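Local coordinates for protein esterase (Rhizomucor miehei, PDB 4WY5) that probably hydrolyses carboxylic esters, acting as a carboxylesterase built on the alpha/beta hydrolase fold, at residues I69-G74 with Q78-L83; L139-N144 with L148-E153; A228-L233 with L237-L242. All coordinates share one frame; numbering follows the deposited sequence.

Interaction 1. Residues I69-G74 with Q78-L83; sequences IVRPPG and QILPVL
Arg71 reaches across to Gln78 and points the edge of its guanidinium at the backbone carbonyl there: NH1 donates to Gln78 O over 3.0 Å. The oxygen lies near the guanidinium plane, and the donor stands almost straight out from the carbonyl (C=O...N angle 167°), although the N-H...O angle is only 139°. An arginine suits this place because its long chain can span the gap and still present several N-H groups. Its CG lies anti to the backbone N (chi1 -179°), and a bend at chi3 then turns the head toward the loop at Gln78. NH2 goes on to Asn149 O, and NH1 also makes a weak bond to Thr75 O, so this buried cation is held by several carbonyls and its rotation is restrained.

The apolar half meets at van der Waals distance. Leu80 CD2 rests 3.9 Å from Pro72 CD, and the same methyl lies 3.9 Å from Arg71 NH1, set obliquely to the guanidinium. Strands 63-71 and 80-86 are not neighbours in the alpha/beta hydrolase sheet: strand 113-117 runs between them, so the CA atoms of Arg71 and Leu80 stay 9.1 Å apart and side chains must make the contact. Val113 of that middle strand touches both Arg71 and Leu80.

Toward the solvent the packing thins. Gln78, exposed and extended beyond CG, brings OE1 to 3.8 Å from Gly74 O, an approach of two oxygens that is no hydrogen bond. Gly74 has positive phi, a conformation easily taken by a residue without a side chain.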
ATOM      1  N   ILE A  69       5.503  28.051  -2.629  1.00 31.42           N
ATOM      2  CA  ILE A  69       4.825  27.721  -1.383  1.00 30.80           C
ATOM      3  C   ILE A  69       3.331  27.560  -1.637  1.00 31.03           C
ATOM      4  O   ILE A  69       2.677  28.471  -2.119  1.00 33.75           O
ATOM      5  CB  ILE A  69       5.067  28.801  -0.302  1.00 35.05           C
ATOM      6  CG1 ILE A  69       6.543  28.814   0.114  1.00 29.59           C
ATOM      7  CG2 ILE A  69       4.237  28.503   0.939  1.00 32.77           C
ATOM      8  CD1 ILE A  69       7.308  29.992  -0.374  1.00 36.52           C
ATOM      9  N   VAL A  70       2.791  26.403  -1.277  1.00 31.97           N
ATOM     10  CA  VAL A  70       1.437  26.025  -1.673  1.00 23.21           C
ATOM     11  C   VAL A  70       0.649  25.674  -0.412  1.00 24.90           C
ATOM     12  O   VAL A  70       1.169  24.964   0.447  1.00 25.73           O
ATOM     13  CB  VAL A  70       1.495  24.821  -2.660  1.00 26.92           C
ATOM     14  CG1 VAL A  70       0.187  24.579  -3.304  1.00 23.80           C
ATOM     15  CG2 VAL A  70       2.525  25.063  -3.759  1.00 28.84           C
ATOM     16  N   ARG A  71      -0.589  26.167  -0.297  1.00 25.74           N
ATOM     17  CA  ARG A  71      -1.380  26.067   0.945  1.00 25.22           C
ATOM     18  C   ARG A  71      -2.889  25.919   0.633  1.00 25.87           C
ATOM     19  O   ARG A  71      -3.353  26.411  -0.394  1.00 28.38           O
ATOM     20  CB  ARG A  71      -1.116  27.315   1.830  1.00 29.65           C
ATOM     21  CG  ARG A  71      -1.870  27.334   3.175  1.00 36.95           C
ATOM     22  CD  ARG A  71      -1.812  28.650   3.976  1.00 30.75           C
ATOM     23  NE  ARG A  71      -0.507  28.845   4.609  1.00 35.99           N
ATOM     24  CZ  ARG A  71      -0.230  28.604   5.892  1.00 28.14           C
ATOM     25  NH1 ARG A  71      -1.155  28.148   6.722  1.00 26.23           N
ATOM     26  NH2 ARG A  71       0.994  28.824   6.345  1.00 35.67           N
ATOM     27  N   PRO A  72      -3.666  25.243   1.505  1.00 27.79           N
ATOM     28  CA  PRO A  72      -5.098  25.166   1.167  1.00 29.85           C
ATOM     29  C   PRO A  72      -5.855  26.461   1.516  1.00 31.45           C
ATOM     30  O   PRO A  72      -5.404  27.208   2.398  1.00 29.38           O
ATOM     31  CB  PRO A  72      -5.608  23.989   2.020  1.00 25.16           C
ATOM     32  CG  PRO A  72      -4.368  23.339   2.618  1.00 26.76           C
ATOM     33  CD  PRO A  72      -3.338  24.411   2.680  1.00 22.77           C
ATOM     34  N   PRO A  73      -6.985  26.723   0.827  1.00 30.82           N
ATOM     35  CA  PRO A  73      -7.829  27.916   1.070  1.00 34.59           C
ATOM     36  C   PRO A  73      -8.467  27.927   2.452  1.00 32.51           C
ATOM     37  O   PRO A  73      -8.956  26.887   2.910  1.00 29.73           O
ATOM     38  CB  PRO A  73      -8.932  27.835  -0.006  1.00 33.41           C
ATOM     39  CG  PRO A  73      -8.755  26.523  -0.713  1.00 36.02           C
ATOM     40  CD  PRO A  73      -7.444  25.902  -0.311  1.00 30.14           C
ATOM     41  N   GLY A  74      -8.453  29.089   3.104  1.00 32.42           N
ATOM     42  CA  GLY A  74      -9.072  29.248   4.410  1.00 29.24           C
ATOM     43  C   GLY A  74      -8.191  28.793   5.569  1.00 32.48           C
ATOM     44  O   GLY A  74      -8.680  28.631   6.690  1.00 33.72           O
ATOM     45  N   GLN A  78      -4.147  29.697  10.130  1.00 29.74           N
ATOM     46  CA  GLN A  78      -3.880  28.480  10.890  1.00 30.25           C
ATOM     47  C   GLN A  78      -2.444  27.968  10.705  1.00 30.95           C
ATOM     48  O   GLN A  78      -1.878  28.043   9.609  1.00 31.41           O
ATOM     49  CB  GLN A  78      -4.891  27.386  10.502  1.00 30.50           C
ATOM     50  CG  GLN A  78      -6.354  27.789  10.742  1.00 32.95           C
ATOM     51  CD  GLN A  78      -7.365  26.787  10.168  1.00 42.72           C
ATOM     52  OE1 GLN A  78      -7.108  26.129   9.154  1.00 47.86           O
ATOM     53  NE2 GLN A  78      -8.531  26.687  10.809  1.00 40.68           N
ATOM     54  N   ILE A  79      -1.870  27.434  11.780  1.00 31.74           N
ATOM     55  CA  ILE A  79      -0.518  26.879  11.759  1.00 32.95           C
ATOM     56  C   ILE A  79      -0.530  25.418  11.300  1.00 32.59           C
ATOM     57  O   ILE A  79      -1.203  24.573  11.891  1.00 34.00           O
ATOM     58  CB  ILE A  79       0.141  26.973  13.145  1.00 32.06           C
ATOM     59  CG1 ILE A  79       0.209  28.437  13.590  1.00 30.67           C
ATOM     60  CG2 ILE A  79       1.535  26.363  13.121  1.00 29.53           C
ATOM     61  CD1 ILE A  79       0.860  28.617  14.945  1.00 31.00           C
ATOM     62  N   LEU A  80       0.202  25.129  10.231  1.00 28.38           N
ATOM     63  CA  LEU A  80       0.159  23.812   9.590  1.00 28.05           C
ATOM     64  C   LEU A  80       1.480  23.058   9.662  1.00 27.64           C
ATOM     65  O   LEU A  80       2.544  23.662   9.812  1.00 27.74           O
ATOM     66  CB  LEU A  80      -0.231  23.966   8.119  1.00 26.15           C
ATOM     67  CG  LEU A  80      -1.700  23.813   7.719  1.00 29.74           C
ATOM     68  CD1 LEU A  80      -2.606  24.547   8.686  1.00 30.61           C
ATOM     69  CD2 LEU A  80      -1.894  24.347   6.296  1.00 26.80           C
ATOM     70  N   PRO A  81       1.418  21.726   9.540  1.00 27.45           N
ATOM     71  CA  PRO A  81       2.650  20.966   9.288  1.00 23.29           C
ATOM     72  C   PRO A  81       3.192  21.253   7.876  1.00 24.39           C
ATOM     73  O   PRO A  81       2.483  21.839   7.054  1.00 22.46           O
ATOM     74  CB  PRO A  81       2.212  19.505   9.448  1.00 26.05           C
ATOM     75  CG  PRO A  81       0.697  19.525   9.363  1.00 27.29           C
ATOM     76  CD  PRO A  81       0.266  20.865   9.861  1.00 20.92           C
ATOM     77  N   VAL A  82       4.442  20.876   7.607  1.00 25.35           N
ATOM     78  CA  VAL A  82       5.095  21.250   6.346  1.00 23.24           C
ATOM     79  C   VAL A  82       5.652  20.025   5.583  1.00 24.46           C
ATOM     80  O   VAL A  82       6.139  19.055   6.193  1.00 22.22           O
ATOM     81  CB  VAL A  82       6.226  22.305   6.601  1.00 25.31           C
ATOM     82  CG1 VAL A  82       7.312  21.761   7.538  1.00 26.28           C
ATOM     83  CG2 VAL A  82       6.820  22.817   5.296  1.00 23.02           C
ATOM     84  N   LEU A  83       5.502  20.051   4.253  1.00 24.29           N
ATOM     85  CA  LEU A  83       5.986  18.991   3.358  1.00 18.30           C
ATOM     86  C   LEU A  83       6.987  19.520   2.328  1.00 22.05           C
ATOM     87  O   LEU A  83       6.641  20.385   1.521  1.00 23.97           O
ATOM     88  CB  LEU A  83       4.801  18.335   2.628  1.00 21.15           C
ATOM     89  CG  LEU A  83       5.098  17.292   1.543  1.00 19.67           C
ATOM     90  CD1 LEU A  83       5.835  16.079   2.135  1.00 18.37           C
ATOM     91  CD2 LEU A  83       3.818  16.861   0.825  1.00 17.48           C
TER

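Interaction 2. Residues L139-N144 with L148-E153; sequences LWVREN and LNINAE
Trp140 and Leu148 meet at an oblique angle, with methyl CD1 of the leucine 3.6 Å from CZ3 at the far end of the indole. A first torsion near 180° (chi1 -178°) carries the indole toward Leu148. Over one face of that ring lies the amide of Asn144, ND2 standing 3.1 Å above the plane, nearer the ring's border than its centre. This same ND2 donates to Trp140 O in a fairly straight bond (165°), so the amide is fixed over the indole. Asparagine fits the helix end, where its short amide can fold back onto a main-chain carbonyl. Beyond it, Leu148 N makes a weak bond to Asn144 O.

Val141 and Ile150 cross at about a right angle, CG1 to CD1 3.5 Å, as compact branched chains in a buried place. Helix 129-143 belongs to the beta-alpha-beta crossover that joins strand 113-117 to strand 155-160, and this pair packs the helix end against the approach to the second strand; Val115 and Val113 of the first strand touch Val141 and Ile150 respectively.

At the more exposed end Arg142 and Glu153 form a salt bridge, NH2 to OE1 3.5 Å, their planes 84° apart. Two waters sit at the guanidinium edge, in its plane: one links NE to Ala152 O, the other joins NH2, weakly, to Glu153 OE1, 2.7 Å from that oxygen.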
ATOM      1  N   LEU A 139      16.978  24.374   5.818  1.00 27.99           N
ATOM      2  CA  LEU A 139      17.465  25.307   6.833  1.00 31.65           C
ATOM      3  C   LEU A 139      16.673  26.599   6.829  1.00 30.89           C
ATOM      4  O   LEU A 139      16.420  27.179   7.878  1.00 32.48           O
ATOM      5  CB  LEU A 139      18.954  25.617   6.637  1.00 25.05           C
ATOM      6  CG  LEU A 139      19.881  24.501   7.141  1.00 33.39           C
ATOM      7  CD1 LEU A 139      21.356  24.765   6.832  1.00 32.65           C
ATOM      8  CD2 LEU A 139      19.667  24.253   8.638  1.00 30.83           C
ATOM      9  N   TRP A 140      16.270  27.037   5.645  1.00 29.89           N
ATOM     10  CA  TRP A 140      15.537  28.281   5.519  1.00 28.64           C
ATOM     11  C   TRP A 140      14.128  28.187   6.097  1.00 36.56           C
ATOM     12  O   TRP A 140      13.653  29.101   6.779  1.00 38.98           O
ATOM     13  CB  TRP A 140      15.473  28.690   4.056  1.00 32.18           C
ATOM     14  CG  TRP A 140      14.781  29.983   3.863  1.00 36.71           C
ATOM     15  CD1 TRP A 140      15.342  31.221   3.902  1.00 31.99           C
ATOM     16  CD2 TRP A 140      13.376  30.180   3.621  1.00 34.35           C
ATOM     17  NE1 TRP A 140      14.379  32.180   3.696  1.00 37.70           N
ATOM     18  CE2 TRP A 140      13.163  31.568   3.521  1.00 38.31           C
ATOM     19  CE3 TRP A 140      12.288  29.319   3.466  1.00 33.81           C
ATOM     20  CZ2 TRP A 140      11.898  32.120   3.273  1.00 36.42           C
ATOM     21  CZ3 TRP A 140      11.025  29.871   3.225  1.00 36.22           C
ATOM     22  CH2 TRP A 140      10.845  31.257   3.131  1.00 33.65           C
ATOM     23  N   VAL A 141      13.468  27.065   5.831  1.00 35.14           N
ATOM     24  CA  VAL A 141      12.128  26.819   6.337  1.00 36.01           C
ATOM     25  C   VAL A 141      12.089  26.797   7.861  1.00 33.51           C
ATOM     26  O   VAL A 141      11.148  27.301   8.469  1.00 35.25           O
ATOM     27  CB  VAL A 141      11.579  25.482   5.796  1.00 34.37           C
ATOM     28  CG1 VAL A 141      10.438  24.981   6.658  1.00 22.99           C
ATOM     29  CG2 VAL A 141      11.139  25.646   4.351  1.00 28.82           C
ATOM     30  N   ARG A 142      13.124  26.233   8.475  1.00 29.64           N
ATOM     31  CA  ARG A 142      13.237  26.234   9.937  1.00 36.71           C
ATOM     32  C   ARG A 142      13.450  27.640  10.504  1.00 38.26           C
ATOM     33  O   ARG A 142      12.999  27.940  11.605  1.00 35.66           O
ATOM     34  CB  ARG A 142      14.397  25.334  10.387  1.00 32.60           C
ATOM     35  CG  ARG A 142      14.095  23.856  10.343  1.00 36.57           C
ATOM     36  CD  ARG A 142      15.291  22.997  10.746  1.00 34.21           C
ATOM     37  NE  ARG A 142      14.834  21.961  11.665  1.00 47.64           N
ATOM     38  CZ  ARG A 142      15.226  21.846  12.928  1.00 44.86           C
ATOM     39  NH1 ARG A 142      16.141  22.667  13.420  1.00 42.17           N
ATOM     40  NH2 ARG A 142      14.729  20.873  13.683  1.00 46.71           N
ATOM     41  N   GLU A 143      14.122  28.496   9.737  1.00 39.43           N
ATOM     42  CA  GLU A 143      14.404  29.867  10.165  1.00 42.66           C
ATOM     43  C   GLU A 143      13.206  30.806  10.042  1.00 42.88           C
ATOM     44  O   GLU A 143      13.143  31.823  10.728  1.00 43.23           O
ATOM     45  CB  GLU A 143      15.567  30.441   9.363  1.00 42.39           C
ATOM     46  CG  GLU A 143      16.903  30.252  10.039  1.00 55.41           C
ATOM     47  CD  GLU A 143      17.009  31.012  11.349  1.00 64.55           C
ATOM     48  OE1 GLU A 143      16.728  32.234  11.361  1.00 59.09           O
ATOM     49  OE2 GLU A 143      17.376  30.377  12.366  1.00 69.52           O
ATOM     50  N   ASN A 144      12.281  30.487   9.143  1.00 41.36           N
ATOM     51  CA  ASN A 144      11.175  31.392   8.853  1.00 41.15           C
ATOM     52  C   ASN A 144       9.790  30.785   9.075  1.00 36.88           C
ATOM     53  O   ASN A 144       8.849  31.108   8.350  1.00 39.59           O
ATOM     54  CB  ASN A 144      11.277  31.896   7.413  1.00 38.80           C
ATOM     55  CG  ASN A 144      12.471  32.808   7.199  1.00 44.58           C
ATOM     56  OD1 ASN A 144      12.391  34.018   7.427  1.00 50.27           O
ATOM     57  ND2 ASN A 144      13.581  32.237   6.745  1.00 40.12           N
ATOM     58  N   LEU A 148       5.951  31.870   7.758  1.00 43.16           N
ATOM     59  CA  LEU A 148       5.270  30.898   6.893  1.00 38.68           C
ATOM     60  C   LEU A 148       4.041  30.279   7.572  1.00 37.31           C
ATOM     61  O   LEU A 148       3.292  29.528   6.943  1.00 34.87           O
ATOM     62  CB  LEU A 148       6.233  29.784   6.469  1.00 38.53           C
ATOM     63  CG  LEU A 148       7.382  30.152   5.520  1.00 41.69           C
ATOM     64  CD1 LEU A 148       8.543  29.192   5.701  1.00 41.14           C
ATOM     65  CD2 LEU A 148       6.915  30.140   4.061  1.00 32.51           C
ATOM     66  N   ASN A 149       3.873  30.558   8.862  1.00 32.60           N
ATOM     67  CA  ASN A 149       2.782  29.993   9.661  1.00 37.10           C
ATOM     68  C   ASN A 149       2.773  28.447   9.649  1.00 35.22           C
ATOM     69  O   ASN A 149       1.740  27.823   9.389  1.00 33.06           O
ATOM     70  CB  ASN A 149       1.434  30.542   9.179  1.00 32.11           C
ATOM     71  CG  ASN A 149       0.770  31.444  10.212  1.00 36.20           C
ATOM     72  OD1 ASN A 149       1.324  31.680  11.291  1.00 35.48           O
ATOM     73  ND2 ASN A 149      -0.421  31.962   9.884  1.00 31.25           N
ATOM     74  N   ILE A 150       3.918  27.846   9.967  1.00 30.24           N
ATOM     75  CA  ILE A 150       4.053  26.391  10.034  1.00 32.19           C
ATOM     76  C   ILE A 150       4.706  25.930  11.330  1.00 31.96           C
ATOM     77  O   ILE A 150       5.444  26.692  11.968  1.00 31.31           O
ATOM     78  CB  ILE A 150       4.919  25.825   8.878  1.00 36.45           C
ATOM     79  CG1 ILE A 150       6.331  26.399   8.941  1.00 32.11           C
ATOM     80  CG2 ILE A 150       4.280  26.069   7.514  1.00 33.32           C
ATOM     81  CD1 ILE A 150       7.333  25.538   8.232  1.00 32.82           C
ATOM     82  N   ASN A 151       4.431  24.681  11.711  1.00 28.19           N
ATOM     83  CA  ASN A 151       5.165  24.022  12.791  1.00 28.77           C
ATOM     84  C   ASN A 151       6.373  23.342  12.180  1.00 37.17           C
ATOM     85  O   ASN A 151       6.255  22.235  11.641  1.00 37.20           O
ATOM     86  CB  ASN A 151       4.280  23.005  13.520  1.00 28.87           C
ATOM     87  CG  ASN A 151       4.981  22.341  14.688  1.00 34.50           C
ATOM     88  OD1 ASN A 151       6.136  22.648  14.996  1.00 44.37           O
ATOM     89  ND2 ASN A 151       4.282  21.428  15.354  1.00 30.77           N
ATOM     90  N   ALA A 152       7.538  23.979  12.283  1.00 33.35           N
ATOM     91  CA  ALA A 152       8.708  23.504  11.550  1.00 35.71           C
ATOM     92  C   ALA A 152       9.214  22.162  12.070  1.00 37.75           C
ATOM     93  O   ALA A 152       9.974  21.483  11.380  1.00 37.71           O
ATOM     94  CB  ALA A 152       9.822  24.541  11.593  1.00 34.49           C
ATOM     95  N   GLU A 153       8.809  21.769  13.277  1.00 36.28           N
ATOM     96  CA  GLU A 153       9.217  20.457  13.785  1.00 41.39           C
ATOM     97  C   GLU A 153       8.473  19.310  13.056  1.00 37.92           C
ATOM     98  O   GLU A 153       9.018  18.213  12.896  1.00 39.77           O
ATOM     99  CB  GLU A 153       9.010  20.357  15.305  1.00 39.85           C
ATOM    100  CG  GLU A 153       9.868  21.338  16.152  1.00 53.21           C
ATOM    101  CD  GLU A 153      11.387  21.284  15.885  1.00 57.26           C
ATOM    102  OE1 GLU A 153      11.954  20.178  15.671  1.00 58.71           O
ATOM    103  OE2 GLU A 153      12.020  22.369  15.907  1.00 50.86           O
TER
HETATM  104  O   HOH W   1      12.403  20.138  11.146  1.00 32.65           O
HETATM  105  O   HOH W   2      14.411  19.148  15.696  1.00 47.63           O

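Interaction 3. Residues A228-L233 with L237-L242; sequences APASEL and LATLEL
The short helix 230-233 and the loop that follows it come together with the CA atoms of Ala230 and Thr239 7.2 Å apart, and no direct hydrogen bond passes between them. Both belong to the long excursion of the alpha/beta hydrolase fold between strands 185-189 and 254-259, a region that in relatives of this family commonly contributes to the cap over the substrate pocket and probably does so here. Pro229 stands at the N-cap; as proline it has no N-H to offer, and none is required just ahead of a helix, while its carbonyl accepts from Leu233 N at 2.8 Å. In the partner loop, Leu242 N bonds to Thr239 O at 3.0 Å as the chain enters the 3-10 turn 240-242.

Methyl groups make the contact. Ala230 points its methyl at Thr239, CB to CG2 3.9 Å, and Leu233, one turn on, brings CD2 to 4.1 Å from Ala238 CB. Alanine at two of these places allows the backbones to approach, whereas leucine supplies the reach needed from the end of the helix. On the loop side Ala238 also touches Phe127 and Thr239 touches Val195, so the same two residues pack on neighbouring loops as well.

Threonine is apt because it offers a methyl and a hydroxyl from one branch point. With OG1 between the backbone N and the carbonyl carbon (chi1 54°) and CG2 anti to the carbonyl carbon, the methyl meets Ala230 and the hydroxyl is left to a bridging water, which lies 2.6 Å from Thr239 OG1 and donates to Ala230 O at 3.2 Å.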
ATOM      1  N   ALA A 228      31.351  11.944 -13.222  1.00 40.39           N
ATOM      2  CA  ALA A 228      32.249  10.841 -13.572  1.00 37.42           C
ATOM      3  C   ALA A 228      31.428   9.544 -13.568  1.00 38.23           C
ATOM      4  O   ALA A 228      30.262   9.568 -13.194  1.00 37.35           O
ATOM      5  CB  ALA A 228      33.432  10.760 -12.595  1.00 33.14           C
ATOM      6  N   PRO A 229      32.007   8.417 -14.025  1.00 39.97           N
ATOM      7  CA  PRO A 229      31.206   7.186 -13.939  1.00 33.87           C
ATOM      8  C   PRO A 229      30.989   6.705 -12.506  1.00 38.19           C
ATOM      9  O   PRO A 229      31.860   6.857 -11.641  1.00 35.59           O
ATOM     10  CB  PRO A 229      32.016   6.157 -14.739  1.00 37.41           C
ATOM     11  CG  PRO A 229      33.044   6.918 -15.478  1.00 41.63           C
ATOM     12  CD  PRO A 229      33.179   8.284 -14.911  1.00 33.94           C
ATOM     13  N   ALA A 230      29.815   6.129 -12.266  1.00 40.30           N
ATOM     14  CA  ALA A 230      29.394   5.758 -10.916  1.00 37.83           C
ATOM     15  C   ALA A 230      30.383   4.823 -10.241  1.00 34.89           C
ATOM     16  O   ALA A 230      30.639   4.921  -9.035  1.00 29.78           O
ATOM     17  CB  ALA A 230      28.018   5.114 -10.959  1.00 35.59           C
ATOM     18  N   SER A 231      30.957   3.925 -11.027  1.00 34.23           N
ATOM     19  CA  SER A 231      31.900   2.967 -10.472  1.00 43.44           C
ATOM     20  C   SER A 231      33.216   3.631 -10.020  1.00 41.04           C
ATOM     21  O   SER A 231      33.871   3.151  -9.089  1.00 39.96           O
ATOM     22  CB  SER A 231      32.190   1.864 -11.488  1.00 39.71           C
ATOM     23  OG  SER A 231      32.884   0.814 -10.850  1.00 40.53           O
ATOM     24  N   GLU A 232      33.588   4.730 -10.675  1.00 37.33           N
ATOM     25  CA  GLU A 232      34.754   5.530 -10.272  1.00 40.79           C
ATOM     26  C   GLU A 232      34.387   6.542  -9.189  1.00 37.27           C
ATOM     27  O   GLU A 232      35.220   6.916  -8.362  1.00 36.95           O
ATOM     28  CB  GLU A 232      35.356   6.256 -11.481  1.00 36.08           C
ATOM     29  CG  GLU A 232      35.748   5.318 -12.639  1.00 48.35           C
ATOM     30  CD  GLU A 232      36.224   6.064 -13.890  1.00 58.30           C
ATOM     31  OE1 GLU A 232      36.676   7.226 -13.770  1.00 55.35           O
ATOM     32  OE2 GLU A 232      36.141   5.479 -14.999  1.00 57.83           O
ATOM     33  N   LEU A 233      33.138   6.999  -9.204  1.00 40.12           N
ATOM     34  CA  LEU A 233      32.678   7.987  -8.231  1.00 38.58           C
ATOM     35  C   LEU A 233      32.637   7.401  -6.810  1.00 36.39           C
ATOM     36  O   LEU A 233      33.078   8.046  -5.860  1.00 34.73           O
ATOM     37  CB  LEU A 233      31.310   8.534  -8.638  1.00 41.04           C
ATOM     38  CG  LEU A 233      31.012   9.976  -8.219  1.00 42.37           C
ATOM     39  CD1 LEU A 233      32.156  10.885  -8.609  1.00 30.93           C
ATOM     40  CD2 LEU A 233      29.712  10.453  -8.855  1.00 38.92           C
ATOM     41  N   LEU A 237      25.896   8.957  -1.762  1.00 29.69           N
ATOM     42  CA  LEU A 237      24.939  10.031  -1.967  1.00 26.10           C
ATOM     43  C   LEU A 237      24.576  10.143  -3.450  1.00 27.44           C
ATOM     44  O   LEU A 237      23.505  10.642  -3.808  1.00 23.80           O
ATOM     45  CB  LEU A 237      25.496  11.359  -1.459  1.00 34.03           C
ATOM     46  CG  LEU A 237      25.805  11.473   0.041  1.00 39.50           C
ATOM     47  CD1 LEU A 237      26.437  12.836   0.362  1.00 30.13           C
ATOM     48  CD2 LEU A 237      24.554  11.237   0.893  1.00 27.29           C
ATOM     49  N   ALA A 238      25.453   9.634  -4.308  1.00 29.15           N
ATOM     50  CA  ALA A 238      25.160   9.563  -5.738  1.00 31.36           C
ATOM     51  C   ALA A 238      24.404   8.280  -6.067  1.00 33.26           C
ATOM     52  O   ALA A 238      23.361   8.306  -6.736  1.00 30.27           O
ATOM     53  CB  ALA A 238      26.442   9.622  -6.557  1.00 27.57           C
ATOM     54  N   THR A 239      24.935   7.160  -5.587  1.00 28.21           N
ATOM     55  CA  THR A 239      24.313   5.871  -5.831  1.00 29.97           C
ATOM     56  C   THR A 239      24.050   5.181  -4.489  1.00 32.31           C
ATOM     57  O   THR A 239      24.923   4.496  -3.937  1.00 31.17           O
ATOM     58  CB  THR A 239      25.200   4.975  -6.755  1.00 29.91           C
ATOM     59  OG1 THR A 239      26.519   4.858  -6.210  1.00 25.24           O
ATOM     60  CG2 THR A 239      25.280   5.567  -8.173  1.00 21.93           C
ATOM     61  N   LEU A 240      22.827   5.393  -3.991  1.00 31.12           N
ATOM     62  CA  LEU A 240      22.325   4.916  -2.704  1.00 25.23           C
ATOM     63  C   LEU A 240      22.635   3.434  -2.390  1.00 25.90           C
ATOM     64  O   LEU A 240      22.774   3.047  -1.230  1.00 25.67           O
ATOM     65  CB  LEU A 240      20.801   5.123  -2.649  1.00 26.75           C
ATOM     66  CG  LEU A 240      20.093   6.403  -2.157  1.00 27.06           C
ATOM     67  CD1 LEU A 240      20.960   7.256  -1.262  1.00 18.74           C
ATOM     68  CD2 LEU A 240      19.496   7.224  -3.297  1.00 28.15           C
ATOM     69  N   GLU A 241      22.720   2.605  -3.420  1.00 23.97           N
ATOM     70  CA  GLU A 241      22.992   1.182  -3.230  1.00 29.05           C
ATOM     71  C   GLU A 241      24.296   0.915  -2.454  1.00 30.32           C
ATOM     72  O   GLU A 241      24.437  -0.128  -1.806  1.00 31.43           O
ATOM     73  CB  GLU A 241      23.033   0.510  -4.596  1.00 28.54           C
ATOM     74  CG  GLU A 241      23.264  -0.961  -4.619  1.00 32.48           C
ATOM     75  CD  GLU A 241      23.690  -1.393  -5.996  1.00 36.26           C
ATOM     76  OE1 GLU A 241      24.351  -0.570  -6.678  1.00 31.66           O
ATOM     77  OE2 GLU A 241      23.343  -2.521  -6.406  1.00 36.98           O
ATOM     78  N   LEU A 242      25.221   1.875  -2.482  1.00 29.51           N
ATOM     79  CA  LEU A 242      26.521   1.725  -1.817  1.00 33.36           C
ATOM     80  C   LEU A 242      26.489   1.962  -0.306  1.00 34.29           C
ATOM     81  O   LEU A 242      27.480   1.708   0.386  1.00 33.33           O
ATOM     82  CB  LEU A 242      27.553   2.677  -2.441  1.00 28.33           C
ATOM     83  CG  LEU A 242      27.925   2.411  -3.907  1.00 33.25           C
ATOM     84  CD1 LEU A 242      28.967   3.418  -4.437  1.00 27.34           C
ATOM     85  CD2 LEU A 242      28.403   0.971  -4.067  1.00 28.36           C
TER
HETATM   86  O   HOH W   3      28.786   6.079  -6.692  1.00 30.08           O

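Along the chain the three contacts follow one another, none overlapping the next. Interactions 1 and 2 are neighbours, with centres about 12 Å apart: Leu80 at the start of strand 80-86 probably pairs with the short strand 150-151, its O 2.9 Å from Asn151 N and its N 3.2 Å from Asn149 O. The beginning of strand 80-86 is thus tied to the segment after helix 145-148, which follows helix 129-143. Interaction 3, in the excursion before strand 254-259, has its centre about 37 Å from that of interaction 1, across the chain's centre, and about 32 Å from that of interaction 2. Two contacts therefore lie together at one end of the strands, and the third is remote from them.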